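Malate synthase (Haloferax volcanii, PDB 3OYZ) catalyses the magnesium-dependent Claisen condensation of acetyl-CoA with glyoxylate and the hydrolysis of malyl-CoA to malate in the glyoxylate cycle. Local coordinates at residues A[28-38]-A[68-78]; A[87-95]-A[129-137]. One frame throughout, in Å; residues are numbered along the deposited sequence.

Both contacts lie in the outer layer of the TIM barrel, and they follow one another along the chain: interaction 1 closes at residue 78 before interaction 2 opens at 87. Interaction 1 packs helix 29-36 against the end of helix 59-73, beside strands 13-18 and 45-49; interaction 2 sets the turn leading into helix 92-105 against helix 127-143, beside strands 118-121 and 152-157. Their centres lie 28 Å apart, and the nearest atoms about 13 Å, so they do not touch. Each borders a different part of the active site: helix 29-36 holds residues of the acetyl-CoA pocket, while the side chain of R89 in interaction 2 lies about 8 Å from the bound magnesium ion.

Interaction 1. Residues A[28-38]-A[68-78]; sequences AKMLRRAAGLR and EVISEQGAEFP. With ACO (acetyl coenzyme *a), chain B.
R32 carries the salt-bridge network of this contact, its guanidinium reaching across from helix 29-36 to the acidic edge of helix 59-73. R32 NH2 donates to E68 OE2 at 2.8 Å, lying above the carboxylate plane although the oxygen sits in the guanidinium plane; NH1 adds a weaker bond to the same oxygen. R32 NH1 forms a salt bridge with E72 OE1 at 3.2 Å, and a water joins R32 NH1, E72 OE1 and Q73 OE1. NE is paired with D26, so charge meets the guanidinium from several sides. V69 CG2 lies over one of its faces. V69 also packs on A28, L31 and A35, its CG1 4.1 Å from A35 CB.

At the far end R38 folds back, its chain bent at chi2 (-81°), which brings NH1 to A35 O at 3.1 Å in an almost straight bond (174°) and to L37 O. E76 O lies over the face of that guanidinium. A second water receives from R38 NH2 and donates to A35 O and Q73 O, so A35 O is gripped by both R38 NH1 and water. F77 CD1 brings its ring edge to A35 O at 3.4 Å.

On another side of helix 29-36, R33 NH1 lies 2.8 Å from phosphate oxygen O7A of acetyl-CoA. With several partners each, the R32 and R38 guanidiniums are probably fixed in rotation, while V69 supplies apolar contact.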
loop_
_atom_site.group_PDB
_atom_site.type_symbol
_atom_site.label_atom_id
_atom_site.label_comp_id
_atom_site.label_asym_id
_atom_site.label_seq_id
_atom_site.Cartn_x
_atom_site.Cartn_y
_atom_site.Cartn_z
ATOM N N ALA A 28 41.721 0.916 5.434
ATOM C CA ALA A 28 41.120 0.646 4.133
ATOM C C ALA A 28 40.959 -0.803 3.695
ATOM O O ALA A 28 40.624 -1.068 2.538
ATOM C CB ALA A 28 41.858 1.393 3.068
ATOM N N LYS A 29 41.199 -1.746 4.597
ATOM C CA LYS A 29 41.352 -3.143 4.215
ATOM C C LYS A 29 40.050 -3.647 3.569
ATOM O O LYS A 29 40.052 -4.185 2.465
ATOM C CB LYS A 29 41.702 -4.013 5.437
ATOM C CG LYS A 29 41.892 -5.504 5.033
ATOM C CD LYS A 29 41.549 -6.522 6.132
ATOM C CE LYS A 29 42.187 -6.146 7.482
ATOM N NZ LYS A 29 41.491 -6.751 8.657
ATOM N N MET A 30 38.913 -3.392 4.211
ATOM C CA MET A 30 37.648 -3.762 3.549
ATOM C C MET A 30 37.402 -3.160 2.175
ATOM O O MET A 30 36.906 -3.870 1.319
ATOM C CB MET A 30 36.459 -3.559 4.471
ATOM C CG MET A 30 36.719 -4.168 5.821
ATOM S SD MET A 30 35.127 -4.731 6.434
ATOM C CE MET A 30 35.211 -4.009 8.043
ATOM N N LEU A 31 37.791 -1.922 1.907
ATOM C CA LEU A 31 37.669 -1.401 0.558
ATOM C C LEU A 31 38.602 -2.001 -0.482
ATOM O O LEU A 31 38.227 -2.180 -1.671
ATOM C CB LEU A 31 37.893 0.116 0.580
ATOM C CG LEU A 31 37.058 1.060 1.445
ATOM C CD1 LEU A 31 37.554 2.470 1.273
ATOM C CD2 LEU A 31 35.538 0.927 1.147
ATOM N N ARG A 32 39.857 -2.244 -0.071
ATOM C CA ARG A 32 40.862 -2.814 -0.998
ATOM C C ARG A 32 40.405 -4.183 -1.425
ATOM O O ARG A 32 40.477 -4.523 -2.578
ATOM C CB ARG A 32 42.275 -2.880 -0.380
ATOM C CG ARG A 32 42.765 -1.540 0.146
ATOM C CD ARG A 32 44.308 -1.420 0.131
ATOM N NE ARG A 32 44.729 -0.466 1.141
ATOM C CZ ARG A 32 45.043 0.781 0.842
ATOM N NH1 ARG A 32 45.123 1.168 -0.420
ATOM N NH2 ARG A 32 45.392 1.574 1.821
ATOM N N ARG A 33 39.865 -4.957 -0.500
ATOM C CA ARG A 33 39.386 -6.289 -0.855
ATOM C C ARG A 33 38.143 -6.234 -1.744
ATOM O O ARG A 33 38.079 -6.908 -2.778
ATOM C CB ARG A 33 39.098 -7.022 0.460
ATOM C CG ARG A 33 38.261 -8.267 0.257
ATOM C CD ARG A 33 37.775 -9.006 1.503
ATOM N NE ARG A 33 37.543 -10.415 1.179
ATOM C CZ ARG A 33 38.436 -11.384 1.380
ATOM N NH1 ARG A 33 39.630 -11.119 1.906
ATOM N NH2 ARG A 33 38.132 -12.638 1.075
ATOM N N ALA A 34 37.156 -5.398 -1.395
ATOM C CA ALA A 34 35.900 -5.337 -2.165
ATOM C C ALA A 34 36.226 -4.817 -3.542
ATOM O O ALA A 34 35.677 -5.271 -4.540
ATOM C CB ALA A 34 34.873 -4.421 -1.435
ATOM N N ALA A 35 37.218 -3.933 -3.624
ATOM C CA ALA A 35 37.634 -3.462 -4.941
ATOM C C ALA A 35 38.258 -4.479 -5.862
ATOM O O ALA A 35 38.294 -4.207 -7.064
ATOM C CB ALA A 35 38.549 -2.288 -4.848
ATOM N N GLY A 36 38.727 -5.614 -5.316
ATOM C CA GLY A 36 39.311 -6.690 -6.154
ATOM C C GLY A 36 38.343 -7.778 -6.576
ATOM O O GLY A 36 38.645 -8.605 -7.454
ATOM N N LEU A 37 37.106 -7.722 -6.063
ATOM C CA LEU A 37 36.091 -8.713 -6.434
ATOM C C LEU A 37 35.780 -8.713 -7.924
ATOM O O LEU A 37 35.778 -7.639 -8.517
ATOM C CB LEU A 37 34.834 -8.450 -5.601
ATOM C CG LEU A 37 34.890 -8.658 -4.091
ATOM C CD1 LEU A 37 33.570 -8.219 -3.414
ATOM C CD2 LEU A 37 35.169 -10.142 -3.754
ATOM N N ARG A 38 35.424 -9.852 -8.533
ATOM C CA ARG A 38 35.204 -10.002 -9.980
ATOM C C ARG A 38 34.158 -11.070 -10.280
ATOM O O ARG A 38 33.902 -11.931 -9.458
ATOM C CB ARG A 38 36.493 -10.439 -10.718
ATOM C CG ARG A 38 37.672 -9.461 -10.608
ATOM C CD ARG A 38 37.623 -8.237 -11.591
ATOM N NE ARG A 38 38.728 -7.290 -11.347
ATOM C CZ ARG A 38 38.881 -6.425 -10.342
ATOM N NH1 ARG A 38 37.932 -6.165 -9.443
ATOM N NH2 ARG A 38 39.991 -5.692 -10.282
ATOM N N GLU A 68 41.948 7.271 -1.913
ATOM C CA GLU A 68 43.149 6.408 -2.104
ATOM C C GLU A 68 42.848 5.085 -2.807
ATOM O O GLU A 68 43.468 4.791 -3.848
ATOM C CB GLU A 68 43.748 6.168 -0.717
ATOM C CG GLU A 68 45.207 5.689 -0.650
ATOM C CD GLU A 68 45.524 5.008 0.676
ATOM O OE1 GLU A 68 45.170 5.469 1.783
ATOM O OE2 GLU A 68 46.162 3.941 0.617
ATOM N N VAL A 69 41.881 4.311 -2.292
ATOM C CA VAL A 69 41.520 3.060 -2.954
ATOM C C VAL A 69 40.971 3.193 -4.357
ATOM O O VAL A 69 41.363 2.440 -5.272
ATOM C CB VAL A 69 40.570 2.197 -2.135
ATOM C CG1 VAL A 69 40.155 0.979 -2.962
ATOM C CG2 VAL A 69 41.187 1.889 -0.754
ATOM N N ILE A 70 40.060 4.148 -4.586
ATOM C CA ILE A 70 39.473 4.221 -5.920
ATOM C C ILE A 70 40.503 4.755 -6.925
ATOM O O ILE A 70 40.482 4.439 -8.131
ATOM C CB ILE A 70 38.188 5.195 -5.921
ATOM C CG1 ILE A 70 37.099 4.575 -5.050
ATOM C CG2 ILE A 70 37.706 5.388 -7.333
ATOM C CD1 ILE A 70 35.738 5.306 -5.100
ATOM N N SER A 71 41.312 5.670 -6.428
ATOM C CA SER A 71 42.515 6.110 -7.164
ATOM C C SER A 71 43.322 4.922 -7.769
ATOM O O SER A 71 43.482 4.762 -8.995
ATOM C CB SER A 71 43.411 6.845 -6.149
ATOM O OG SER A 71 44.110 7.839 -6.865
ATOM N N GLU A 72 43.707 4.030 -6.878
ATOM C CA GLU A 72 44.612 2.892 -7.194
ATOM C C GLU A 72 43.942 1.718 -7.896
ATOM O O GLU A 72 44.545 1.103 -8.798
ATOM C CB GLU A 72 45.319 2.450 -5.919
ATOM C CG GLU A 72 46.176 3.572 -5.340
ATOM C CD GLU A 72 46.643 3.356 -3.903
ATOM O OE1 GLU A 72 46.159 2.442 -3.216
ATOM O OE2 GLU A 72 47.502 4.118 -3.394
ATOM N N GLN A 73 42.670 1.465 -7.564
ATOM C CA GLN A 73 41.955 0.279 -8.059
ATOM C C GLN A 73 40.682 0.451 -8.857
ATOM O O GLN A 73 40.149 -0.523 -9.404
ATOM C CB GLN A 73 41.573 -0.616 -6.887
ATOM C CG GLN A 73 42.798 -1.012 -6.125
ATOM C CD GLN A 73 42.570 -2.092 -5.114
ATOM O OE1 GLN A 73 42.771 -1.821 -3.962
ATOM N NE2 GLN A 73 42.154 -3.295 -5.517
ATOM N N GLY A 74 40.155 1.672 -8.896
ATOM C CA GLY A 74 38.827 1.827 -9.445
ATOM C C GLY A 74 38.848 1.609 -10.929
ATOM O O GLY A 74 37.840 1.204 -11.492
ATOM N N ALA A 75 39.991 1.814 -11.581
ATOM C CA ALA A 75 40.024 1.645 -13.033
ATOM C C ALA A 75 39.508 0.320 -13.571
ATOM O O ALA A 75 38.865 0.307 -14.632
ATOM C CB ALA A 75 41.395 1.965 -13.625
ATOM N N GLU A 76 39.758 -0.787 -12.876
ATOM C CA GLU A 76 39.270 -2.073 -13.440
ATOM C C GLU A 76 38.185 -2.672 -12.554
ATOM O O GLU A 76 37.949 -3.870 -12.684
ATOM C CB GLU A 76 40.308 -3.207 -13.646
ATOM C CG GLU A 76 41.359 -3.054 -14.765
ATOM C CD GLU A 76 42.530 -2.296 -14.211
ATOM O OE1 GLU A 76 42.593 -2.233 -12.949
ATOM O OE2 GLU A 76 43.294 -1.695 -15.000
ATOM N N PHE A 77 37.609 -1.908 -11.616
ATOM C CA PHE A 77 36.485 -2.486 -10.864
ATOM C C PHE A 77 35.399 -2.761 -11.896
ATOM O O PHE A 77 35.131 -1.883 -12.724
ATOM C CB PHE A 77 35.985 -1.516 -9.807
ATOM C CG PHE A 77 34.915 -2.112 -8.973
ATOM C CD1 PHE A 77 35.231 -3.124 -8.072
ATOM C CD2 PHE A 77 33.589 -1.709 -9.127
ATOM C CE1 PHE A 77 34.262 -3.752 -7.320
ATOM C CE2 PHE A 77 32.608 -2.346 -8.381
ATOM C CZ PHE A 77 32.921 -3.367 -7.500
ATOM N N PRO A 78 34.810 -3.972 -11.947
ATOM C CA PRO A 78 33.953 -4.062 -13.129
ATOM C C PRO A 78 32.503 -3.505 -12.978
ATOM O O PRO A 78 31.844 -3.433 -14.005
ATOM C CB PRO A 78 33.764 -5.572 -13.320
ATOM C CG PRO A 78 33.771 -6.087 -11.933
ATOM C CD PRO A 78 34.810 -5.229 -11.174
HETATM N N1A ACO B . 33.023 -5.167 2.365
HETATM C C2A ACO B . 34.255 -5.665 2.139
HETATM N N3A ACO B . 34.638 -6.833 2.683
HETATM C C4A ACO B . 33.840 -7.568 3.499
HETATM C C5A ACO B . 32.481 -7.047 3.762
HETATM C C6A ACO B . 32.105 -5.749 3.170
HETATM N N6A ACO B . 30.865 -5.284 3.478
HETATM N N7A ACO B . 31.867 -7.911 4.581
HETATM C C8A ACO B . 32.756 -8.898 4.846
HETATM N N9A ACO B . 33.900 -8.724 4.169
HETATM C C1B ACO B . 35.058 -9.671 4.239
HETATM C C2B ACO B . 35.171 -10.163 5.676
HETATM O O2B ACO B . 35.949 -9.227 6.422
HETATM C C3B ACO B . 35.813 -11.527 5.521
HETATM O O3B ACO B . 37.187 -11.200 5.288
HETATM P P3B ACO B . 38.480 -12.182 5.566
HETATM O O7A ACO B . 38.765 -12.601 4.132
HETATM O O8A ACO B . 37.872 -13.203 6.506
HETATM O O9A ACO B . 39.540 -11.338 6.237
HETATM C C4B ACO B . 35.177 -12.033 4.237
HETATM O O4B ACO B . 34.866 -10.867 3.461
HETATM C C5B ACO B . 33.871 -12.772 4.506
HETATM O O5B ACO B . 33.210 -12.073 5.562
HETATM P P1A ACO B . 31.949 -12.690 6.340
HETATM O O1A ACO B . 32.257 -13.877 7.194
HETATM O O2A ACO B . 30.949 -12.959 5.253
HETATM O O3A ACO B . 31.319 -11.592 7.321
HETATM P P2A ACO B . 32.016 -11.175 8.702
HETATM O O4A ACO B . 33.429 -11.067 8.226
HETATM O O5A ACO B . 31.368 -11.996 9.798
HETATM O O6A ACO B . 31.485 -9.679 9.058
HETATM C CBP ACO B . 29.963 -7.748 8.991
HETATM C CCP ACO B . 30.108 -9.272 9.084
HETATM C CDP ACO B . 30.679 -7.060 10.153
HETATM C CEP ACO B . 28.477 -7.439 9.124
HETATM C CAP ACO B . 30.559 -7.174 7.700
HETATM O OAP ACO B . 30.055 -8.014 6.671
HETATM C C9P ACO B . 30.142 -5.749 7.398
HETATM O O9P ACO B . 30.595 -4.818 8.071
HETATM N N8P ACO B . 29.252 -5.586 6.404
HETATM C C7P ACO B . 28.819 -4.240 6.050
HETATM C C6P ACO B . 27.858 -3.615 7.073
HETATM C C5P ACO B . 27.318 -2.366 6.399
HETATM O O5P ACO B . 27.680 -2.084 5.258
HETATM N N4P ACO B . 26.419 -1.678 7.100
HETATM C C3P ACO B . 25.746 -0.480 6.628
HETATM C C2P ACO B . 24.772 -0.787 5.488
HETATM S S1P ACO B . 23.306 -1.133 6.416
HETATM C C ACO B . 22.584 0.311 6.896
HETATM O O ACO B . 23.158 1.383 6.891
HETATM C CH3 ACO B . 21.177 0.220 7.399
HETATM O O HOH W 1 44.337 0.079 -2.847
HETATM O O HOH W 2 39.894 -3.195 -9.042
#

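Interaction 2. Residues A[87-95]-A[129-137]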
loop_
_atom_site.group_PDB
_atom_site.type_symbol
_atom_site.label_atom_id
_atom_site.label_comp_id
_atom_site.label_asym_id
_atom_site.label_seq_id
_atom_site.Cartn_x
_atom_site.Cartn_y
_atom_site.Cartn_z
ATOM N N TRP A 87 24.438 12.561 5.297
ATOM C CA TRP A 87 23.386 13.572 5.006
ATOM C C TRP A 87 22.287 13.438 6.037
ATOM O O TRP A 87 22.041 12.382 6.630
ATOM C CB TRP A 87 22.807 13.360 3.591
ATOM C CG TRP A 87 21.780 14.378 3.127
ATOM C CD1 TRP A 87 20.399 14.327 3.310
ATOM C CD2 TRP A 87 22.061 15.591 2.408
ATOM N NE1 TRP A 87 19.832 15.451 2.722
ATOM C CE2 TRP A 87 20.813 16.211 2.142
ATOM C CE3 TRP A 87 23.241 16.178 1.927
ATOM C CZ2 TRP A 87 20.712 17.411 1.443
ATOM C CZ3 TRP A 87 23.163 17.380 1.217
ATOM C CH2 TRP A 87 21.902 18.030 1.101
ATOM N N HIS A 88 21.567 14.521 6.314
ATOM C CA HIS A 88 20.338 14.240 7.029
ATOM C C HIS A 88 19.431 15.455 6.787
ATOM O O HIS A 88 19.837 16.607 6.931
ATOM C CB HIS A 88 20.538 14.064 8.554
ATOM C CG HIS A 88 19.410 13.366 9.241
ATOM N ND1 HIS A 88 18.177 13.970 9.434
ATOM C CD2 HIS A 88 19.343 12.144 9.840
ATOM C CE1 HIS A 88 17.394 13.137 10.106
ATOM N NE2 HIS A 88 18.082 12.044 10.386
ATOM N N ARG A 89 18.176 15.164 6.490
ATOM C CA ARG A 89 17.144 16.184 6.293
ATOM C C ARG A 89 16.996 17.173 7.472
ATOM O O ARG A 89 16.545 18.311 7.225
ATOM C CB ARG A 89 15.771 15.482 6.036
ATOM C CG ARG A 89 15.155 14.678 7.216
ATOM C CD ARG A 89 14.032 13.681 6.795
ATOM N NE ARG A 89 13.716 12.761 7.878
ATOM C CZ ARG A 89 14.440 11.669 8.116
ATOM N NH1 ARG A 89 15.457 11.316 7.302
ATOM N NH2 ARG A 89 14.107 10.895 9.119
ATOM N N ASP A 90 17.250 16.743 8.712
ATOM C CA ASP A 90 17.081 17.597 9.873
ATOM C C ASP A 90 18.422 18.121 10.447
ATOM O O ASP A 90 18.399 18.806 11.460
ATOM C CB ASP A 90 16.363 16.856 11.009
ATOM C CG ASP A 90 14.969 16.343 10.597
ATOM O OD1 ASP A 90 14.238 17.089 9.929
ATOM O OD2 ASP A 90 14.571 15.236 10.986
ATOM N N SER A 91 19.549 17.900 9.783
ATOM C CA SER A 91 20.843 18.412 10.296
ATOM C C SER A 91 21.653 19.167 9.263
ATOM O O SER A 91 22.344 18.601 8.393
ATOM C CB SER A 91 21.644 17.190 10.793
ATOM O OG SER A 91 22.919 17.645 11.202
ATOM N N PRO A 92 21.633 20.491 9.335
ATOM C CA PRO A 92 22.435 21.254 8.374
ATOM C C PRO A 92 23.949 20.956 8.436
ATOM O O PRO A 92 24.609 21.009 7.378
ATOM C CB PRO A 92 22.213 22.711 8.819
ATOM C CG PRO A 92 20.856 22.657 9.536
ATOM C CD PRO A 92 20.868 21.358 10.238
ATOM N N GLU A 93 24.435 20.578 9.625
ATOM C CA GLU A 93 25.901 20.295 9.849
ATOM C C GLU A 93 26.236 19.032 9.103
ATOM O O GLU A 93 27.259 18.983 8.410
ATOM C CB GLU A 93 26.215 19.973 11.342
ATOM C CG GLU A 93 26.075 21.206 12.221
ATOM C CD GLU A 93 24.654 21.425 12.790
ATOM O OE1 GLU A 93 23.624 20.829 12.301
ATOM O OE2 GLU A 93 24.642 22.215 13.775
ATOM N N THR A 94 25.348 18.041 9.181
ATOM C CA THR A 94 25.550 16.796 8.442
ATOM C C THR A 94 25.481 16.981 6.945
ATOM O O THR A 94 26.321 16.415 6.225
ATOM C CB THR A 94 24.589 15.715 8.882
ATOM O OG1 THR A 94 24.560 15.647 10.309
ATOM C CG2 THR A 94 24.820 14.319 8.284
ATOM N N ARG A 95 24.550 17.805 6.437
ATOM C CA ARG A 95 24.508 18.065 4.994
ATOM C C ARG A 95 25.836 18.674 4.567
ATOM O O ARG A 95 26.365 18.417 3.491
ATOM C CB ARG A 95 23.365 19.107 4.702
ATOM C CG ARG A 95 22.017 18.351 4.938
ATOM C CD ARG A 95 20.812 19.129 4.352
ATOM N NE ARG A 95 20.539 20.380 5.048
ATOM C CZ ARG A 95 19.717 20.564 6.080
ATOM N NH1 ARG A 95 19.140 19.532 6.709
ATOM N NH2 ARG A 95 19.490 21.813 6.500
ATOM N N ASP A 129 14.234 18.924 0.287
ATOM C CA ASP A 129 15.547 18.421 0.827
ATOM C C ASP A 129 16.319 17.692 -0.294
ATOM O O ASP A 129 17.559 17.797 -0.386
ATOM C CB ASP A 129 15.324 17.382 1.931
ATOM C CG ASP A 129 16.660 16.882 2.574
ATOM O OD1 ASP A 129 17.468 17.749 3.027
ATOM O OD2 ASP A 129 16.921 15.653 2.485
ATOM N N TRP A 130 15.645 16.935 -1.163
ATOM C CA TRP A 130 16.370 16.362 -2.321
ATOM C C TRP A 130 16.943 17.424 -3.236
ATOM O O TRP A 130 18.032 17.244 -3.811
ATOM C CB TRP A 130 15.508 15.422 -3.230
ATOM C CG TRP A 130 14.819 14.267 -2.533
ATOM C CD1 TRP A 130 14.343 14.189 -1.254
ATOM C CD2 TRP A 130 14.369 13.073 -3.195
ATOM N NE1 TRP A 130 13.657 13.016 -1.063
ATOM C CE2 TRP A 130 13.613 12.330 -2.257
ATOM C CE3 TRP A 130 14.493 12.614 -4.512
ATOM C CZ2 TRP A 130 13.037 11.080 -2.551
ATOM C CZ3 TRP A 130 13.881 11.358 -4.835
ATOM C CH2 TRP A 130 13.200 10.608 -3.842
ATOM N N LYS A 131 16.277 18.566 -3.386
ATOM C CA LYS A 131 16.800 19.613 -4.261
ATOM C C LYS A 131 18.060 20.145 -3.530
ATOM O O LYS A 131 18.942 20.682 -4.179
ATOM C CB LYS A 131 15.774 20.759 -4.340
ATOM C CG LYS A 131 14.556 20.262 -5.190
ATOM C CD LYS A 131 13.451 21.376 -5.279
ATOM C CE LYS A 131 12.202 20.780 -6.014
ATOM N NZ LYS A 131 11.091 21.737 -5.660
ATOM N N LYS A 132 18.099 20.166 -2.208
ATOM C CA LYS A 132 19.364 20.719 -1.549
ATOM C C LYS A 132 20.568 19.803 -1.895
ATOM O O LYS A 132 21.646 20.305 -2.158
ATOM C CB LYS A 132 19.217 20.655 -0.026
ATOM C CG LYS A 132 18.178 21.697 0.471
ATOM C CD LYS A 132 17.880 21.475 1.953
ATOM C CE LYS A 132 16.796 22.513 2.368
ATOM N NZ LYS A 132 16.445 22.329 3.830
ATOM N N ALA A 133 20.391 18.483 -1.911
ATOM C CA ALA A 133 21.525 17.614 -2.225
ATOM C C ALA A 133 21.852 17.866 -3.708
ATOM O O ALA A 133 23.038 18.064 -4.080
ATOM C CB ALA A 133 21.167 16.136 -1.955
ATOM N N ASP A 134 20.846 17.840 -4.591
ATOM C CA ASP A 134 21.069 18.175 -5.980
ATOM C C ASP A 134 21.897 19.428 -6.231
ATOM O O ASP A 134 22.793 19.472 -7.126
ATOM C CB ASP A 134 19.754 18.286 -6.775
ATOM C CG ASP A 134 19.981 18.795 -8.168
ATOM O OD1 ASP A 134 20.537 18.031 -8.982
ATOM O OD2 ASP A 134 19.601 19.929 -8.538
ATOM N N GLU A 135 21.606 20.462 -5.464
ATOM C CA GLU A 135 22.377 21.688 -5.644
ATOM C C GLU A 135 23.880 21.461 -5.261
ATOM O O GLU A 135 24.717 21.977 -5.957
ATOM C CB GLU A 135 21.780 22.793 -4.815
ATOM C CG GLU A 135 22.605 24.077 -4.826
ATOM C CD GLU A 135 22.793 24.690 -6.213
ATOM O OE1 GLU A 135 22.171 24.355 -7.236
ATOM O OE2 GLU A 135 23.568 25.660 -6.239
ATOM N N PHE A 136 24.164 20.748 -4.193
ATOM C CA PHE A 136 25.557 20.370 -3.888
ATOM C C PHE A 136 26.232 19.558 -4.978
ATOM O O PHE A 136 27.399 19.805 -5.291
ATOM C CB PHE A 136 25.628 19.672 -2.544
ATOM C CG PHE A 136 25.369 20.595 -1.406
ATOM C CD1 PHE A 136 26.060 21.803 -1.322
ATOM C CD2 PHE A 136 24.526 20.234 -0.360
ATOM C CE1 PHE A 136 25.898 22.634 -0.197
ATOM C CE2 PHE A 136 24.339 21.076 0.764
ATOM C CZ PHE A 136 25.018 22.277 0.820
ATOM N N PHE A 137 25.526 18.627 -5.618
ATOM C CA PHE A 137 26.103 17.891 -6.730
ATOM C C PHE A 137 26.475 18.879 -7.836
ATOM O O PHE A 137 27.577 18.781 -8.460
ATOM C CB PHE A 137 25.126 16.853 -7.357
ATOM C CG PHE A 137 25.039 15.552 -6.666
ATOM C CD1 PHE A 137 25.646 14.416 -7.224
ATOM C CD2 PHE A 137 24.383 15.446 -5.441
ATOM C CE1 PHE A 137 25.562 13.223 -6.549
ATOM C CE2 PHE A 137 24.289 14.276 -4.759
ATOM C CZ PHE A 137 24.871 13.122 -5.330
HETATM O O HOH W 3 16.409 19.527 4.722
#
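The backbones come closest where R89, in the type I turn H88-S91, passes D129 with CA atoms 6.1 Å apart, and widen to 7.8 Å where R95 faces A133. W87 lies between. With CG anti to the backbone N (chi1 -176°), its indole reaches helix 127-143, and W87 NE1 donates to D129 OD2 at 2.9 Å, on the syn side and nearly straight (165°). The same oxygen also accepts from G125 N. A133 CB sits over the six-membered ring, 3.8 Å from its centroid, in a CH-pi contact, while R95 CG covers the opposite face. F136 meets W87 rim to rim, planes 76° apart. Were W87 replaced by an alanine, D129 OD2 would probably lose its indole donor and a gap would open between A133 and R95.

A water donates to D129 OD1 and R89 O and accepts from K132 NZ, which lies 4.1 Å from R95 NH2; the nearby carboxylate and water probably ease this like-charge approach. R95 NH1 is held by H88 O, and R89 NH1 by a salt bridge to E123. Such packing is typical of a TIM barrel's outer helical layer, here joining a turn near the magnesium site to helix 127-143.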